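Local coordinates for putidaredoxin reductase (Pseudomonas putida, PDB 1Q1R), which probably uses its bound FAD to pass electrons from a nicotinamide nucleotide to putidaredoxin, the redox partner of cytochrome P450cam, at residues R183-E186 and R187-P191. Numbering follows the deposited sequence.
Sequences RVLE and RVTAP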
loop_
_atom_site.group_PDB
_atom_site.type_symbol
_atom_site.label_atom_id
_atom_site.label_comp_id
_atom_site.label_asym_id
_atom_site.label_seq_id
_atom_site.Cartn_x
_atom_site.Cartn_y
_atom_site.Cartn_z
ATOM N N ARG A 183 17.543 -10.826 -2.782
ATOM C CA ARG A 183 17.737 -9.653 -1.937
ATOM C C ARG A 183 16.372 -9.044 -1.646
ATOM O O ARG A 183 15.472 -9.103 -2.483
ATOM C CB ARG A 183 18.647 -8.634 -2.636
ATOM C CG ARG A 183 18.166 -8.181 -4.010
ATOM C CD ARG A 183 19.250 -7.370 -4.728
ATOM N NE ARG A 183 18.831 -6.926 -6.058
ATOM C CZ ARG A 183 17.987 -5.922 -6.289
ATOM N NH1 ARG A 183 17.462 -5.240 -5.278
ATOM N NH2 ARG A 183 17.663 -5.602 -7.536
ATOM N N VAL A 184 16.207 -8.471 -0.460
ATOM C CA VAL A 184 14.923 -7.877 -0.103
ATOM C C VAL A 184 14.582 -6.717 -1.028
ATOM O O VAL A 184 15.471 -6.005 -1.500
ATOM C CB VAL A 184 14.917 -7.363 1.360
ATOM C CG1 VAL A 184 15.191 -8.514 2.318
ATOM C CG2 VAL A 184 15.950 -6.268 1.535
ATOM N N LEU A 185 13.292 -6.538 -1.295
ATOM C CA LEU A 185 12.837 -5.448 -2.148
ATOM C C LEU A 185 13.510 -5.503 -3.514
ATOM O O LEU A 185 13.690 -4.475 -4.166
ATOM C CB LEU A 185 13.152 -4.107 -1.471
ATOM C CG LEU A 185 12.467 -3.870 -0.121
ATOM C CD1 LEU A 185 13.092 -2.680 0.591
ATOM C CD2 LEU A 185 10.983 -3.650 -0.348
ATOM N N GLU A 186 13.874 -6.708 -3.942
ATOM C CA GLU A 186 14.547 -6.899 -5.223
ATOM C C GLU A 186 13.831 -6.300 -6.429
ATOM O O GLU A 186 14.470 -5.763 -7.333
ATOM C CB GLU A 186 14.788 -8.394 -5.470
ATOM C CG GLU A 186 15.044 -8.744 -6.933
ATOM C CD GLU A 186 15.608 -10.137 -7.118
ATOM O OE1 GLU A 186 15.288 -10.773 -8.141
ATOM O OE2 GLU A 186 16.381 -10.593 -6.250
ATOM N N ARG A 187 12.508 -6.380 -6.442
ATOM C CA ARG A 187 11.746 -5.866 -7.570
ATOM C C ARG A 187 11.614 -4.349 -7.677
ATOM O O ARG A 187 11.404 -3.824 -8.772
ATOM C CB ARG A 187 10.350 -6.491 -7.576
ATOM C CG ARG A 187 10.359 -8.004 -7.698
ATOM C CD ARG A 187 8.968 -8.532 -7.997
ATOM N NE ARG A 187 8.390 -7.867 -9.164
ATOM C CZ ARG A 187 7.319 -8.302 -9.821
ATOM N NH1 ARG A 187 6.703 -9.411 -9.428
ATOM N NH2 ARG A 187 6.864 -7.629 -10.873
ATOM N N VAL A 188 11.746 -3.639 -6.563
ATOM C CA VAL A 188 11.580 -2.189 -6.596
ATOM C C VAL A 188 12.812 -1.342 -6.290
ATOM O O VAL A 188 12.775 -0.121 -6.441
ATOM C CB VAL A 188 10.446 -1.756 -5.646
ATOM C CG1 VAL A 188 9.163 -2.484 -6.015
ATOM C CG2 VAL A 188 10.828 -2.054 -4.209
ATOM N N THR A 189 13.902 -1.973 -5.870
ATOM C CA THR A 189 15.106 -1.215 -5.561
ATOM C C THR A 189 16.346 -1.793 -6.215
ATOM O O THR A 189 16.341 -2.920 -6.706
ATOM C CB THR A 189 15.367 -1.159 -4.046
ATOM O OG1 THR A 189 15.749 -2.458 -3.576
ATOM C CG2 THR A 189 14.118 -0.705 -3.309
ATOM N N ALA A 190 17.414 -1.003 -6.215
ATOM C CA ALA A 190 18.680 -1.434 -6.784
ATOM C C ALA A 190 19.419 -2.189 -5.692
ATOM O O ALA A 190 19.193 -1.953 -4.504
ATOM C CB ALA A 190 19.494 -0.224 -7.239
ATOM N N PRO A 191 20.310 -3.112 -6.079
ATOM C CA PRO A 191 21.092 -3.918 -5.138
ATOM C C PRO A 191 21.684 -3.154 -3.954
ATOM O O PRO A 191 21.508 -3.554 -2.804
ATOM C CB PRO A 191 22.156 -4.541 -6.033
ATOM C CG PRO A 191 21.400 -4.768 -7.304
ATOM C CD PRO A 191 20.652 -3.461 -7.471
#
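Arg-183 reaches across the loop and holds the carbonyl of Thr-189 end-on: NH1 lies 2.9 Å and NH2 3.1 Å from Thr-189 O. Both bonds are bent at hydrogen (146° and 139°), as expected when two nitrogens share one acceptor, which sits at the edge of the guanidinium, near its plane. One face of that plane lies over Pro-191 N, with Pro-191 CG 3.6 Å from Arg-183 NE; Glu-186 CA is offset beneath the other. An alanine in place of Arg-183 would probably leave Thr-189 O without these two donors and uncover the proline ring. The tight part is Leu-185 O, which accepts three hydrogen bonds, from Val-188 N, from Thr-189 N at 3.0 Å nearly in line with the C=O, and from Thr-189 OG1 at 2.9 Å. Thr-189 OG1 lies between its backbone N and carbonyl carbon (chi1 70°), which brings it to Leu-185 O. Leu-185 CB and Val-188 CG2, 4.1 Å apart, add apolar packing inside; exposed Arg-187 and Pro-191 form the looser solvent side. Ser-194 OG of helix 191-204 is hydrogen-bonded to Arg-183 NH1, and Leu-185 packs on Tyr-159 and Leu-162 of helix 159-170; the loop follows strand 174-178 and leads into helix 191-204, with Ala-190 at its N-cap position.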